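Local atomic coordinates of Maltose/maltodextrin transport permease homologue (Bdellovibrio bacteriovorus HD100, PDB entry 6FFL), a protein that probably captures maltose and maltodextrins for import, this chain being the extracellular solute-binding part (MalE) fused to the transmembrane subunit MalF of an ABC transporter. Residues 64-69 / 267-272; 99-104 / 342-347. All coordinates share one frame; numbering follows the deposited sequence.

Interaction 1 (64-69 / 267-272); sequences GPSDQV and VGTKGY. With GLC (alpha-D-glucopyranose), chain B; GLC (alpha-D-glucopyranose), chain C.
Gly-64 and Gly-271 face each other as the hydrogen-bonded pair of an antiparallel ladder that joins strands 61-65 and 266-274 in the sheet of one lobe of this periplasmic binding protein fold, beside the maltotriose. Gly-64 N donates to Gly-271 O at 3.1 Å, while the return bond, from Gly-271 N to Gly-64 O, measures 2.9 Å. Next along, Pro-65 and Lys-270 form the non-hydrogen-bonded pair, and a CA-H...O contact runs from Pro-65 CA to Thr-269 O. The ladder frays at Ser-66, whose N makes a weak bond (134° at the hydrogen) to Thr-269 O; a water held by Ser-66 OG donates to the same carbonyl oxygen. Apolar contact is slight: Ser-66 CB lies 3.9 Å from Thr-269 CG2, and Lys-270 CG packs alongside Pro-65 CA. Bends at chi3 and chi4 (-75° and -62°) carry the lysine chain away from segment 64-69, and NZ bonds Asn-114 OD1. The sugar meets Pro-65, Asp-67 and Lys-270. Pro-65 CB and CG touch O2 of the chain B glucose and O3 of the chain C glucose, whose O2 lies 3.6 Å from Lys-270 CD. Asp-67 grips the chain B glucose with both carboxylate oxygens: the sugar's O3 donates to OD1 and the sugar's O2 to OD2, each at 2.7 Å.

Interaction 2 (99-104 / 342-347); sequences PVYDGK and PVTPEV
Tyr-101 lays the phenol end of its side chain against Pro-345, the two side chains crossing at about a right angle. Pro-345 CD sits 3.3 Å from Tyr-101 OH and 3.7 Å from CZ, so the proline ring meets the hydroxyl end of the phenol through its CD and CG carbons. Further back along the same side of the ring, CE1 lies 4.1 Å from Thr-344 CG2, and the Thr-344 CA is equally near. At the base of the tyrosine Val-343 takes over, with its CG2 4.2 Å from Tyr-101 CB and about as far from Val-100 O. The other methyl, CG1, reaches Pro-99 CB at 4.0 Å, so the two branches of one valine divide between Pro-99 and Tyr-101.

This is apolar packing between a beta hairpin and the lead-in to a helix, within the binding-protein fold. Tyr-101 opens a type I' turn that ends at Lys-104, and backbone bonds in both directions between these two residues close it; Asp-102 CB rests over one face of the phenol ring, offset toward its rim. CG of Tyr-101 stands anti to the backbone N (chi1 174°), which places the ring where CE1 and OH meet Thr-344 and Pro-345.

Further out, helix 69-74 packs on the tyrosine through Val-69, Ala-73 and Thr-74, and Thr-74 also touches Pro-345. Thr-344 turns its methyl to the tyrosine and gives its hydroxyl to the backbone oxygen of Gly-183. Its own carbonyl oxygen receives the amide of Val-347, 3.0 Å from Thr-344 O to Val-347 N, where the chain enters helix 346-362.

In the fold
From the N terminus the chain first passes 64-69, at the end of strand 61-65, then 99-104 in the hairpin of strands 100-101 and 104-109. Interaction 1 closes a loop of 197 intervening residues when strand 266-274 returns beside strand 61-65. Interaction 2 closes a longer one, of 237 residues, where the chain leads from strand 339-340 into helix 346-362. The segments alternate, so the two closures cross rather than nest. Both reach one mixed sheet, with centres about 10 Å apart, and they touch directly: Ser-66 packs on Pro-99 and Val-343, Asp-67 on Pro-342, and Val-69 on Tyr-101. The sugar-lined part of the sheet, the hairpin and the start of helix 346-362 are thereby joined.

Interaction 1 (64-69 / 267-272)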
ATOM      1  N   GLY A  64       4.215   8.598   3.840  1.00 10.24           N
ATOM      2  CA  GLY A  64       3.641   7.773   2.789  1.00 11.96           C
ATOM      3  C   GLY A  64       4.462   6.531   2.515  1.00  9.91           C
ATOM      4  O   GLY A  64       5.448   6.242   3.209  1.00 12.28           O
ATOM      5  N   PRO A  65       4.106   5.806   1.452  1.00 11.13           N
ATOM      6  CA  PRO A  65       4.722   4.493   1.205  1.00 11.55           C
ATOM      7  C   PRO A  65       6.214   4.602   0.945  1.00 14.85           C
ATOM      8  O   PRO A  65       6.712   5.615   0.452  1.00 13.45           O
ATOM      9  CB  PRO A  65       3.995   3.975  -0.044  1.00 12.99           C
ATOM     10  CG  PRO A  65       2.800   4.868  -0.226  1.00 21.97           C
ATOM     11  CD  PRO A  65       3.102   6.172   0.433  1.00 12.08           C
ATOM     12  N   SER A  66       6.927   3.519   1.256  1.00 12.25           N
ATOM     13  CA  SER A  66       8.380   3.586   1.236  1.00 14.23           C
ATOM     14  C   SER A  66       8.966   3.818  -0.151  1.00 14.16           C
ATOM     15  O   SER A  66      10.092   4.317  -0.232  1.00 12.72           O
ATOM     16  CB  SER A  66       8.975   2.325   1.849  1.00 23.63           C
ATOM     17  OG  SER A  66       8.427   1.186   1.257  1.00 21.73           O
ATOM     18  N   ASP A  67       8.253   3.491  -1.245  1.00 11.37           N
ATOM     19  CA  ASP A  67       8.879   3.767  -2.532  1.00 12.73           C
ATOM     20  C   ASP A  67       8.958   5.255  -2.838  1.00 12.22           C
ATOM     21  O   ASP A  67       9.629   5.632  -3.808  1.00 15.83           O
ATOM     22  CB  ASP A  67       8.194   2.995  -3.683  1.00 13.60           C
ATOM     23  CG  ASP A  67       6.712   3.312  -3.832  1.00 19.48           C
ATOM     24  OD1 ASP A  67       6.237   3.370  -4.991  1.00 15.12           O
ATOM     25  OD2 ASP A  67       6.014   3.434  -2.801  1.00 14.07           O
ATOM     26  N   GLN A  68       8.362   6.125  -2.028  1.00 13.14           N
ATOM     27  CA  GLN A  68       8.591   7.529  -2.349  1.00 14.94           C
ATOM     28  C   GLN A  68       9.992   7.990  -1.944  1.00 13.07           C
ATOM     29  O   GLN A  68      10.397   9.093  -2.328  1.00 16.36           O
ATOM     30  CB  GLN A  68       7.482   8.411  -1.759  1.00 23.64           C
ATOM     31  CG  GLN A  68       7.417   8.517  -0.280  1.00 25.06           C
ATOM     32  CD  GLN A  68       6.106   9.136   0.203  1.00 20.78           C
ATOM     33  OE1 GLN A  68       5.088   9.127  -0.491  1.00 22.49           O
ATOM     34  NE2 GLN A  68       6.138   9.682   1.396  1.00 17.75           N
ATOM     35  N   VAL A  69      10.774   7.133  -1.280  1.00 13.01           N
ATOM     36  CA  VAL A  69      12.137   7.501  -0.878  1.00 13.84           C
ATOM     37  C   VAL A  69      12.995   7.837  -2.096  1.00 16.09           C
ATOM     38  O   VAL A  69      13.706   8.853  -2.115  1.00 18.71           O
ATOM     39  CB  VAL A  69      12.769   6.370  -0.048  1.00 18.09           C
ATOM     40  CG1 VAL A  69      14.281   6.507  -0.024  1.00 22.97           C
ATOM     41  CG2 VAL A  69      12.208   6.373   1.362  1.00 15.83           C
ATOM     42  N   VAL A 267       5.694  -6.046   0.284  1.00 11.97           N
ATOM     43  CA  VAL A 267       5.698  -5.851   1.728  1.00 15.53           C
ATOM     44  C   VAL A 267       6.635  -4.699   2.038  1.00 14.51           C
ATOM     45  O   VAL A 267       7.743  -4.628   1.489  1.00 14.66           O
ATOM     46  CB  VAL A 267       6.122  -7.133   2.470  1.00 16.85           C
ATOM     47  CG1 VAL A 267       6.168  -6.903   3.980  1.00 16.37           C
ATOM     48  CG2 VAL A 267       5.141  -8.267   2.130  1.00 13.54           C
ATOM     49  N   GLY A 268       6.192  -3.793   2.898  1.00 13.90           N
ATOM     50  CA  GLY A 268       7.042  -2.661   3.216  1.00 12.27           C
ATOM     51  C   GLY A 268       6.517  -1.832   4.364  1.00 12.00           C
ATOM     52  O   GLY A 268       6.134  -2.373   5.398  1.00 15.54           O
ATOM     53  N   THR A 269       6.495  -0.514   4.192  1.00 14.09           N
ATOM     54  CA  THR A 269       6.042   0.368   5.252  1.00 12.67           C
ATOM     55  C   THR A 269       5.447   1.624   4.636  1.00 12.16           C
ATOM     56  O   THR A 269       5.543   1.867   3.429  1.00 13.11           O
ATOM     57  CB  THR A 269       7.198   0.721   6.214  1.00 13.00           C
ATOM     58  OG1 THR A 269       6.668   1.295   7.418  1.00 13.21           O
ATOM     59  CG2 THR A 269       8.171   1.721   5.575  1.00 15.01           C
ATOM     60  N   LYS A 270       4.818   2.418   5.487  1.00 12.63           N
ATOM     61  CA  LYS A 270       4.561   3.825   5.217  1.00 13.10           C
ATOM     62  C   LYS A 270       5.195   4.597   6.364  1.00 12.07           C
ATOM     63  O   LYS A 270       5.065   4.197   7.523  1.00 12.05           O
ATOM     64  CB  LYS A 270       3.052   4.105   5.095  1.00 11.25           C
ATOM     65  CG  LYS A 270       2.367   3.330   3.942  1.00 13.69           C
ATOM     66  CD  LYS A 270       0.851   3.464   3.993  1.00 16.11           C
ATOM     67  CE  LYS A 270       0.253   2.610   5.119  1.00 19.79           C
ATOM     68  NZ  LYS A 270       0.515   1.146   4.936  1.00 20.16           N
ATOM     69  N   GLY A 271       5.944   5.650   6.048  1.00 11.23           N
ATOM     70  CA  GLY A 271       6.710   6.269   7.107  1.00 12.12           C
ATOM     71  C   GLY A 271       6.985   7.732   6.857  1.00 14.73           C
ATOM     72  O   GLY A 271       6.591   8.298   5.834  1.00 13.40           O
ATOM     73  N   TYR A 272       7.690   8.332   7.820  1.00 14.26           N
ATOM     74  CA  TYR A 272       7.924   9.769   7.885  1.00 12.01           C
ATOM     75  C   TYR A 272       9.276  10.143   7.290  1.00 14.42           C
ATOM     76  O   TYR A 272      10.276   9.445   7.496  1.00 14.72           O
ATOM     77  CB  TYR A 272       7.855  10.251   9.337  1.00 12.40           C
ATOM     78  CG  TYR A 272       6.511  10.005  10.010  1.00 12.27           C
ATOM     79  CD1 TYR A 272       5.485  10.941   9.902  1.00 17.67           C
ATOM     80  CD2 TYR A 272       6.279   8.853  10.755  1.00 15.23           C
ATOM     81  CE1 TYR A 272       4.264  10.741  10.514  1.00 16.77           C
ATOM     82  CE2 TYR A 272       5.048   8.630  11.364  1.00 15.32           C
ATOM     83  CZ  TYR A 272       4.045   9.584  11.238  1.00 13.60           C
ATOM     84  OH  TYR A 272       2.814   9.385  11.831  1.00 15.52           O
TER
HETATM   85  C1  GLC B   3       1.686   1.961  -4.370  1.00 10.47           C
HETATM   86  C2  GLC B   3       2.962   2.806  -4.366  1.00 10.75           C
HETATM   87  C3  GLC B   3       2.752   4.051  -5.236  1.00 10.70           C
HETATM   88  C4  GLC B   3       2.342   3.641  -6.639  1.00 10.69           C
HETATM   89  C5  GLC B   3       1.092   2.752  -6.585  1.00  9.40           C
HETATM   90  C6  GLC B   3       0.802   2.166  -7.963  1.00 11.77           C
HETATM   91  O2  GLC B   3       3.332   3.175  -3.023  1.00 13.05           O
HETATM   92  O3  GLC B   3       3.976   4.813  -5.311  1.00 11.62           O
HETATM   93  O4  GLC B   3       2.067   4.822  -7.409  1.00 12.36           O
HETATM   94  O5  GLC B   3       1.349   1.638  -5.722  1.00 12.56           O
HETATM   95  O6  GLC B   3      -0.501   1.545  -8.021  1.00 12.72           O
HETATM   96  C1  GLC C   2      -2.086   1.840  -0.745  1.00 10.30           C
HETATM   97  C2  GLC C   2      -0.609   1.600  -0.460  1.00  8.49           C
HETATM   98  C3  GLC C   2       0.304   2.327  -1.434  1.00  9.27           C
HETATM   99  C4  GLC C   2      -0.135   1.971  -2.850  1.00 10.87           C
HETATM  100  C5  GLC C   2      -1.605   2.340  -3.030  1.00 13.95           C
HETATM  101  C6  GLC C   2      -2.091   2.004  -4.444  1.00 13.54           C
HETATM  102  O2  GLC C   2      -0.348   2.021   0.892  1.00 13.85           O
HETATM  103  O3  GLC C   2       1.655   1.888  -1.212  1.00 13.75           O
HETATM  104  O4  GLC C   2       0.632   2.712  -3.785  1.00 13.25           O
HETATM  105  O5  GLC C   2      -2.371   1.569  -2.111  1.00 12.81           O
HETATM  106  O6  GLC C   2      -3.342   2.677  -4.709  1.00 13.42           O
HETATM  107  O   HOH W   1       5.819  -0.195   1.197  1.00 27.82           O
HETATM  108  O   HOH W   2       7.991  10.157   3.336  1.00 19.61           O

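Interaction 2 (99-104 / 342-347)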
ATOM      1  N   PRO A  99      13.742   1.396   4.931  1.00 18.66           N
ATOM      2  CA  PRO A  99      14.477   0.926   3.751  1.00 19.35           C
ATOM      3  C   PRO A  99      15.622   1.869   3.428  1.00 18.35           C
ATOM      4  O   PRO A  99      15.473   3.089   3.497  1.00 19.05           O
ATOM      5  CB  PRO A  99      13.421   0.932   2.638  1.00 19.59           C
ATOM      6  CG  PRO A  99      12.392   1.923   3.089  1.00 17.71           C
ATOM      7  CD  PRO A  99      12.364   1.801   4.605  1.00 19.27           C
ATOM      8  N   VAL A 100      16.765   1.287   3.066  1.00 21.99           N
ATOM      9  CA  VAL A 100      17.976   2.040   2.757  1.00 22.03           C
ATOM     10  C   VAL A 100      17.984   2.387   1.275  1.00 25.68           C
ATOM     11  O   VAL A 100      17.597   1.578   0.423  1.00 23.86           O
ATOM     12  CB  VAL A 100      19.233   1.235   3.149  1.00 25.52           C
ATOM     13  CG1 VAL A 100      20.515   1.922   2.667  1.00 27.98           C
ATOM     14  CG2 VAL A 100      19.278   1.032   4.654  1.00 29.21           C
ATOM     15  N   TYR A 101      18.424   3.600   0.964  1.00 21.68           N
ATOM     16  CA  TYR A 101      18.590   4.019  -0.416  1.00 20.93           C
ATOM     17  C   TYR A 101      19.844   4.869  -0.489  1.00 26.42           C
ATOM     18  O   TYR A 101      20.006   5.794   0.312  1.00 23.92           O
ATOM     19  CB  TYR A 101      17.378   4.809  -0.930  1.00 18.39           C
ATOM     20  CG  TYR A 101      17.636   5.358  -2.318  1.00 17.99           C
ATOM     21  CD1 TYR A 101      17.700   4.504  -3.411  1.00 21.47           C
ATOM     22  CD2 TYR A 101      17.864   6.708  -2.526  1.00 22.65           C
ATOM     23  CE1 TYR A 101      17.966   4.976  -4.677  1.00 20.81           C
ATOM     24  CE2 TYR A 101      18.138   7.198  -3.798  1.00 22.43           C
ATOM     25  CZ  TYR A 101      18.181   6.320  -4.869  1.00 21.89           C
ATOM     26  OH  TYR A 101      18.447   6.777  -6.136  1.00 30.57           O
ATOM     27  N   ASP A 102      20.737   4.546  -1.426  1.00 21.69           N
ATOM     28  CA  ASP A 102      21.987   5.288  -1.573  1.00 26.61           C
ATOM     29  C   ASP A 102      22.762   5.296  -0.260  1.00 31.03           C
ATOM     30  O   ASP A 102      23.386   6.293   0.106  1.00 26.73           O
ATOM     31  CB  ASP A 102      21.708   6.714  -2.067  1.00 29.22           C
ATOM     32  CG  ASP A 102      22.933   7.395  -2.660  1.00 42.51           C
ATOM     33  OD1 ASP A 102      23.902   6.700  -3.032  1.00 38.00           O
ATOM     34  OD2 ASP A 102      22.918   8.644  -2.739  1.00 45.10           O
ATOM     35  N   GLY A 103      22.672   4.196   0.486  1.00 29.28           N
ATOM     36  CA  GLY A 103      23.394   4.042   1.728  1.00 33.28           C
ATOM     37  C   GLY A 103      22.857   4.810   2.912  1.00 30.64           C
ATOM     38  O   GLY A 103      23.500   4.804   3.965  1.00 29.23           O
ATOM     39  N   LYS A 104      21.700   5.461   2.792  1.00 23.12           N
ATOM     40  CA  LYS A 104      21.172   6.289   3.868  1.00 22.50           C
ATOM     41  C   LYS A 104      19.717   5.943   4.152  1.00 19.21           C
ATOM     42  O   LYS A 104      19.019   5.337   3.329  1.00 21.92           O
ATOM     43  CB  LYS A 104      21.272   7.786   3.535  1.00 22.31           C
ATOM     44  CG  LYS A 104      22.710   8.291   3.395  1.00 28.02           C
ATOM     45  CD  LYS A 104      22.772   9.664   2.735  1.00 37.99           C
ATOM     46  CE  LYS A 104      24.072   9.848   1.957  1.00 54.24           C
ATOM     47  NZ  LYS A 104      24.327  11.277   1.611  1.00 63.90           N
ATOM     48  N   PRO A 342      10.292  -2.264  -3.572  1.00 13.64           N
ATOM     49  CA  PRO A 342      11.481  -1.552  -4.063  1.00 14.83           C
ATOM     50  C   PRO A 342      11.277  -0.050  -3.934  1.00 15.67           C
ATOM     51  O   PRO A 342      10.155   0.451  -3.999  1.00 16.56           O
ATOM     52  CB  PRO A 342      11.580  -1.993  -5.529  1.00 22.97           C
ATOM     53  CG  PRO A 342      10.172  -2.308  -5.931  1.00 15.91           C
ATOM     54  CD  PRO A 342       9.477  -2.828  -4.668  1.00 16.00           C
ATOM     55  N   VAL A 343      12.377   0.678  -3.704  1.00 13.67           N
ATOM     56  CA  VAL A 343      12.280   2.106  -3.417  1.00 15.92           C
ATOM     57  C   VAL A 343      13.124   2.966  -4.345  1.00 15.43           C
ATOM     58  O   VAL A 343      13.119   4.188  -4.203  1.00 17.21           O
ATOM     59  CB  VAL A 343      12.624   2.430  -1.946  1.00 15.23           C
ATOM     60  CG1 VAL A 343      11.758   1.598  -0.979  1.00 15.21           C
ATOM     61  CG2 VAL A 343      14.132   2.226  -1.671  1.00 15.18           C
ATOM     62  N   THR A 344      13.847   2.380  -5.291  1.00 15.22           N
ATOM     63  CA  THR A 344      14.650   3.184  -6.206  1.00 12.96           C
ATOM     64  C   THR A 344      13.741   4.050  -7.084  1.00 16.33           C
ATOM     65  O   THR A 344      12.574   3.708  -7.310  1.00 16.60           O
ATOM     66  CB  THR A 344      15.509   2.289  -7.095  1.00 19.59           C
ATOM     67  OG1 THR A 344      14.649   1.411  -7.825  1.00 21.05           O
ATOM     68  CG2 THR A 344      16.468   1.468  -6.259  1.00 19.07           C
ATOM     69  N   PRO A 345      14.238   5.184  -7.593  1.00 15.54           N
ATOM     70  CA  PRO A 345      13.355   6.065  -8.378  1.00 13.96           C
ATOM     71  C   PRO A 345      12.857   5.410  -9.654  1.00 16.82           C
ATOM     72  O   PRO A 345      11.796   5.791 -10.161  1.00 18.42           O
ATOM     73  CB  PRO A 345      14.235   7.296  -8.663  1.00 23.38           C
ATOM     74  CG  PRO A 345      15.631   6.832  -8.453  1.00 18.73           C
ATOM     75  CD  PRO A 345      15.586   5.763  -7.413  1.00 16.77           C
ATOM     76  N   GLU A 346      13.581   4.409 -10.168  1.00 14.33           N
ATOM     77  CA  GLU A 346      13.146   3.703 -11.362  1.00 15.75           C
ATOM     78  C   GLU A 346      11.771   3.073 -11.171  1.00 14.12           C
ATOM     79  O   GLU A 346      11.026   2.916 -12.147  1.00 15.57           O
ATOM     80  CB  GLU A 346      14.173   2.633 -11.735  1.00 19.02           C
ATOM     81  CG  GLU A 346      15.470   3.183 -12.355  1.00 19.47           C
ATOM     82  CD  GLU A 346      16.508   3.684 -11.350  1.00 25.22           C
ATOM     83  OE1 GLU A 346      16.253   3.696 -10.131  1.00 20.84           O
ATOM     84  OE2 GLU A 346      17.610   4.072 -11.795  1.00 24.62           O
ATOM     85  N   VAL A 347      11.418   2.712  -9.935  1.00 13.64           N
ATOM     86  CA  VAL A 347      10.130   2.065  -9.675  1.00 12.93           C
ATOM     87  C   VAL A 347       8.982   3.004 -10.008  1.00 10.85           C
ATOM     88  O   VAL A 347       7.907   2.566 -10.441  1.00 12.50           O
ATOM     89  CB  VAL A 347      10.061   1.591  -8.207  1.00 17.09           C
ATOM     90  CG1 VAL A 347       8.686   1.025  -7.880  1.00 24.37           C
ATOM     91  CG2 VAL A 347      11.123   0.557  -7.949  1.00 22.28           C
TER